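Local coordinates for protein redox-sensing transcriptional repressor Rex (PDB 2DT5) that probably represses transcription in response to the cellular NADH/NAD(+) redox state, binding DNA through a winged-helix domain and NAD through a Rossmann domain, at residues 15-29 against 61-75. The protein carries 1 engineered substitution. Numbering follows the deposited sequence.
Sequences LRILEELEAQGVHRT and GYTVPVLKRELRHIL. With SO4 (sulfate ion), chain J.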
# COMPACT_ATOMS: atom_id res chain seq x y z
N LEU B 15 4.59 13.84 -5.93
CA LEU B 15 3.46 14.22 -6.75
C LEU B 15 2.20 14.42 -5.91
O LEU B 15 1.44 15.38 -6.15
CB LEU B 15 3.22 13.18 -7.84
CG LEU B 15 2.05 13.48 -8.77
CD1 LEU B 15 2.29 14.81 -9.47
CD2 LEU B 15 1.87 12.35 -9.79
N ARG B 16 1.97 13.54 -4.94
CA ARG B 16 0.79 13.68 -4.06
C ARG B 16 0.90 15.01 -3.33
O ARG B 16 -0.04 15.79 -3.32
CB ARG B 16 0.72 12.55 -3.00
CG ARG B 16 0.56 11.15 -3.57
CD ARG B 16 -0.33 11.19 -4.80
NE ARG B 16 -0.41 9.89 -5.46
CZ ARG B 16 -0.86 9.72 -6.70
NH1 ARG B 16 -1.27 10.76 -7.43
NH2 ARG B 16 -0.92 8.50 -7.21
N ILE B 17 2.07 15.25 -2.75
CA ILE B 17 2.36 16.49 -2.03
C ILE B 17 2.10 17.71 -2.92
O ILE B 17 1.44 18.66 -2.51
CB ILE B 17 3.81 16.50 -1.58
CG1 ILE B 17 4.02 15.42 -0.52
CG2 ILE B 17 4.18 17.88 -1.06
CD1 ILE B 17 5.47 15.21 -0.16
N LEU B 18 2.64 17.67 -4.14
CA LEU B 18 2.47 18.77 -5.08
C LEU B 18 1.00 18.97 -5.45
O LEU B 18 0.57 20.11 -5.67
CB LEU B 18 3.27 18.50 -6.37
CG LEU B 18 4.80 18.57 -6.31
CD1 LEU B 18 5.41 17.96 -7.59
CD2 LEU B 18 5.24 20.03 -6.12
N GLU B 19 0.25 17.87 -5.54
CA GLU B 19 -1.17 17.95 -5.87
C GLU B 19 -1.88 18.69 -4.75
O GLU B 19 -2.80 19.47 -5.00
CB GLU B 19 -1.78 16.55 -6.00
CG GLU B 19 -1.23 15.69 -7.13
CD GLU B 19 -1.76 14.26 -7.09
OE1 GLU B 19 -1.69 13.63 -6.00
OE2 GLU B 19 -2.23 13.76 -8.13
N GLU B 20 -1.46 18.44 -3.50
CA GLU B 20 -2.10 19.11 -2.37
C GLU B 20 -1.56 20.52 -2.17
O GLU B 20 -2.30 21.40 -1.74
CB GLU B 20 -1.99 18.26 -1.09
CG GLU B 20 -0.66 17.55 -0.83
CD GLU B 20 -0.72 16.59 0.37
OE1 GLU B 20 -1.59 15.68 0.38
OE2 GLU B 20 0.11 16.73 1.31
N LEU B 21 -0.29 20.74 -2.47
CA LEU B 21 0.26 22.08 -2.36
C LEU B 21 -0.49 22.93 -3.38
O LEU B 21 -0.85 24.08 -3.11
CB LEU B 21 1.75 22.10 -2.69
CG LEU B 21 2.72 21.73 -1.56
CD1 LEU B 21 4.14 21.74 -2.07
CD2 LEU B 21 2.57 22.74 -0.43
N GLU B 22 -0.74 22.35 -4.54
CA GLU B 22 -1.46 23.05 -5.60
C GLU B 22 -2.90 23.30 -5.18
O GLU B 22 -3.50 24.31 -5.55
CB GLU B 22 -1.44 22.24 -6.90
CG GLU B 22 -2.06 22.98 -8.10
CD GLU B 22 -2.15 22.13 -9.35
OE1 GLU B 22 -2.93 21.15 -9.36
OE2 GLU B 22 -1.45 22.44 -10.34
N ALA B 23 -3.47 22.37 -4.42
CA ALA B 23 -4.84 22.52 -3.97
C ALA B 23 -4.91 23.67 -2.97
O ALA B 23 -5.91 24.38 -2.89
CB ALA B 23 -5.33 21.22 -3.32
N GLN B 24 -3.82 23.85 -2.23
CA GLN B 24 -3.73 24.91 -1.23
C GLN B 24 -3.33 26.26 -1.85
O GLN B 24 -2.95 27.18 -1.13
CB GLN B 24 -2.70 24.53 -0.17
CG GLN B 24 -3.00 23.22 0.54
CD GLN B 24 -1.85 22.77 1.43
OE1 GLN B 24 -0.76 22.45 0.95
NE2 GLN B 24 -2.08 22.76 2.74
N GLY B 25 -3.42 26.36 -3.17
CA GLY B 25 -3.06 27.60 -3.84
C GLY B 25 -1.57 27.89 -3.91
O GLY B 25 -1.16 28.87 -4.53
N VAL B 26 -0.74 27.06 -3.26
CA VAL B 26 0.70 27.27 -3.28
C VAL B 26 1.21 27.18 -4.72
O VAL B 26 0.95 26.21 -5.43
CB VAL B 26 1.43 26.21 -2.44
CG1 VAL B 26 2.94 26.40 -2.54
CG2 VAL B 26 0.97 26.30 -1.00
N HIS B 27 1.94 28.20 -5.15
CA HIS B 27 2.43 28.22 -6.52
C HIS B 27 3.91 27.86 -6.63
O HIS B 27 4.35 27.41 -7.68
CB HIS B 27 2.14 29.58 -7.16
CG HIS B 27 2.47 29.63 -8.62
ND1 HIS B 27 3.71 29.99 -9.10
CD2 HIS B 27 1.71 29.36 -9.72
CE1 HIS B 27 3.71 29.93 -10.42
NE2 HIS B 27 2.51 29.55 -10.82
N ARG B 28 4.66 28.05 -5.56
CA ARG B 28 6.08 27.73 -5.61
C ARG B 28 6.50 26.93 -4.37
O ARG B 28 5.93 27.09 -3.30
CB ARG B 28 6.88 29.03 -5.71
CG ARG B 28 8.21 28.90 -6.44
CD ARG B 28 8.86 30.26 -6.65
NE ARG B 28 9.01 30.99 -5.39
CZ ARG B 28 9.62 32.16 -5.26
NH1 ARG B 28 10.15 32.76 -6.32
NH2 ARG B 28 9.70 32.75 -4.07
N THR B 29 7.48 26.04 -4.53
CA THR B 29 7.96 25.25 -3.39
C THR B 29 9.47 25.06 -3.44
O THR B 29 10.13 25.51 -4.37
CB THR B 29 7.26 23.85 -3.31
OG1 THR B 29 7.80 23.11 -2.20
CG2 THR B 29 7.45 23.05 -4.59
N GLY B 61 14.44 26.57 -6.27
CA GLY B 61 13.29 25.80 -5.84
C GLY B 61 12.53 25.24 -7.03
O GLY B 61 13.14 24.88 -8.05
N TYR B 62 11.21 25.17 -6.93
CA TYR B 62 10.42 24.63 -8.02
C TYR B 62 9.10 25.35 -8.17
O TYR B 62 8.58 25.93 -7.22
CB TYR B 62 10.11 23.14 -7.80
CG TYR B 62 11.27 22.29 -7.36
CD1 TYR B 62 11.67 22.25 -6.02
CD2 TYR B 62 11.99 21.53 -8.28
CE1 TYR B 62 12.74 21.47 -5.61
CE2 TYR B 62 13.07 20.74 -7.88
CZ TYR B 62 13.44 20.72 -6.55
OH TYR B 62 14.52 19.97 -6.16
N THR B 63 8.55 25.28 -9.37
CA THR B 63 7.25 25.86 -9.62
C THR B 63 6.30 24.65 -9.58
O THR B 63 6.38 23.73 -10.41
CB THR B 63 7.23 26.57 -11.00
OG1 THR B 63 8.15 27.68 -10.97
CG2 THR B 63 5.83 27.10 -11.31
N VAL B 64 5.44 24.64 -8.57
CA VAL B 64 4.49 23.57 -8.33
C VAL B 64 3.84 22.99 -9.59
O VAL B 64 3.99 21.81 -9.87
CB VAL B 64 3.39 24.06 -7.35
CG1 VAL B 64 2.28 23.02 -7.21
CG2 VAL B 64 4.02 24.35 -5.99
N PRO B 65 3.12 23.81 -10.36
CA PRO B 65 2.50 23.23 -11.55
C PRO B 65 3.48 22.70 -12.59
O PRO B 65 3.15 21.76 -13.33
CB PRO B 65 1.64 24.37 -12.10
CG PRO B 65 2.36 25.61 -11.62
CD PRO B 65 2.78 25.23 -10.21
N VAL B 66 4.67 23.29 -12.67
CA VAL B 66 5.68 22.86 -13.64
C VAL B 66 6.17 21.47 -13.24
O VAL B 66 6.08 20.52 -14.02
CB VAL B 66 6.89 23.82 -13.69
CG1 VAL B 66 8.03 23.21 -14.53
CG2 VAL B 66 6.45 25.15 -14.29
N LEU B 67 6.67 21.38 -12.02
CA LEU B 67 7.17 20.13 -11.50
C LEU B 67 6.10 19.03 -11.54
O LEU B 67 6.37 17.90 -11.93
CB LEU B 67 7.69 20.33 -10.08
CG LEU B 67 8.27 19.07 -9.44
CD1 LEU B 67 9.33 18.49 -10.35
CD2 LEU B 67 8.86 19.40 -8.09
N LYS B 68 4.86 19.36 -11.17
CA LYS B 68 3.82 18.33 -11.19
C LYS B 68 3.65 17.74 -12.59
O LYS B 68 3.49 16.53 -12.74
CB LYS B 68 2.48 18.89 -10.70
CG LYS B 68 1.32 17.92 -10.90
CD LYS B 68 0.00 18.47 -10.37
CE LYS B 68 -0.98 18.70 -11.50
NZ LYS B 68 -2.28 19.24 -11.02
N ARG B 69 3.65 18.60 -13.60
CA ARG B 69 3.50 18.12 -14.97
C ARG B 69 4.70 17.24 -15.34
O ARG B 69 4.56 16.22 -16.03
CB ARG B 69 3.41 19.30 -15.94
CG ARG B 69 3.17 18.90 -17.37
CD ARG B 69 2.91 20.12 -18.27
NE ARG B 69 2.48 19.73 -19.62
CZ ARG B 69 2.15 20.58 -20.58
NH1 ARG B 69 2.19 21.89 -20.37
NH2 ARG B 69 1.77 20.12 -21.77
N GLU B 70 5.88 17.62 -14.87
CA GLU B 70 7.09 16.85 -15.16
C GLU B 70 7.06 15.47 -14.51
O GLU B 70 7.36 14.47 -15.16
CB GLU B 70 8.33 17.62 -14.72
CG GLU B 70 8.50 18.93 -15.50
CD GLU B 70 9.70 19.74 -15.06
OE1 GLU B 70 10.21 19.52 -13.95
OE2 GLU B 70 10.13 20.62 -15.84
N LEU B 71 6.74 15.42 -13.23
CA LEU B 71 6.66 14.13 -12.54
C LEU B 71 5.62 13.24 -13.22
O LEU B 71 5.83 12.04 -13.36
CB LEU B 71 6.32 14.33 -11.07
CG LEU B 71 7.46 14.94 -10.27
CD1 LEU B 71 7.04 15.10 -8.82
CD2 LEU B 71 8.69 14.03 -10.38
N ARG B 72 4.51 13.82 -13.64
CA ARG B 72 3.48 13.02 -14.31
C ARG B 72 4.02 12.44 -15.63
O ARG B 72 3.72 11.29 -15.98
CB ARG B 72 2.23 13.88 -14.55
CG ARG B 72 1.44 14.21 -13.25
CD ARG B 72 0.27 15.15 -13.52
NE ARG B 72 -0.66 14.59 -14.50
CZ ARG B 72 -1.52 13.61 -14.23
NH1 ARG B 72 -1.59 13.08 -13.01
NH2 ARG B 72 -2.29 13.14 -15.20
N HIS B 73 4.82 13.22 -16.36
CA HIS B 73 5.36 12.70 -17.62
C HIS B 73 6.33 11.54 -17.36
O HIS B 73 6.27 10.49 -18.01
CB HIS B 73 6.09 13.79 -18.41
CG HIS B 73 6.71 13.29 -19.68
ND1 HIS B 73 8.06 13.08 -19.82
CD2 HIS B 73 6.14 12.89 -20.84
CE1 HIS B 73 8.31 12.57 -21.02
NE2 HIS B 73 7.16 12.45 -21.66
N ILE B 74 7.22 11.75 -16.40
CA ILE B 74 8.19 10.73 -16.03
C ILE B 74 7.51 9.43 -15.59
O ILE B 74 7.92 8.34 -15.99
CB ILE B 74 9.06 11.20 -14.88
CG1 ILE B 74 9.97 12.32 -15.37
CG2 ILE B 74 9.89 10.03 -14.31
CD1 ILE B 74 10.58 13.13 -14.25
N LEU B 75 6.47 9.57 -14.78
CA LEU B 75 5.77 8.41 -14.25
C LEU B 75 4.85 7.73 -15.26
O LEU B 75 4.36 6.63 -15.02
CB LEU B 75 4.99 8.81 -12.98
CG LEU B 75 5.92 9.24 -11.82
CD1 LEU B 75 5.10 9.89 -10.68
CD2 LEU B 75 6.69 8.04 -11.29
S SO4 J . 16.30 24.20 -3.83
O1 SO4 J . 16.86 22.86 -4.08
O2 SO4 J . 16.54 25.04 -5.02
O3 SO4 J . 14.84 24.14 -3.60
O4 SO4 J . 16.96 24.78 -2.65
O HOH W 1 -1.55 14.40 -10.78
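In the winged-helix domain of Rex, helix 15-23 and helix 64-75 pack roughly antiparallel, their axes at 147°, through knobs-into-holes contacts centred on Leu-15 and Leu-18. Leu-18 points its CD1 into the hole formed by Val-64, Leu-67, Lys-68 and Leu-71, meeting Leu-71 CD1 at 3.5 Å and crossing both leucines at about a right angle. One turn earlier, Leu-15 has CG swung away from its own backbone N (chi1 180°), which brings CD1 to 3.6 Å from Lys-68 CG while CD2 meets Leu-75 CD1 as the two side chains slide past each other in opposite directions. Lys-68 continues over this apolar layer, bends at chi3, and gives NZ to Glu-22 OE1 on the syn side of the carboxylate, a 2.6 Å salt bridge. A methionine in place of the lysine would probably leave the Glu-22 carboxylate without its positive mate.

Both helices adjoin the small antiparallel sheet of the winged helix, where strand 28-29 pairs with strand 62-63, which leads into helix 64-75. Thr-29 and Tyr-62 form its hydrogen-bonded pair through two reciprocal bonds, Thr-29 N to Tyr-62 O at 2.9 Å and Tyr-62 N to Thr-29 O at 2.8 Å. At the start of helix 64-75, Val-64 N donates to His-27 O (3.1 Å), while Val-64 CG1 packs on Glu-22 CB and Pro-65 CD lies over one face of the His-27 ring, offset toward its rim. Leu-49 of helix 42-51 touches Tyr-62, Leu-67 and Leu-71.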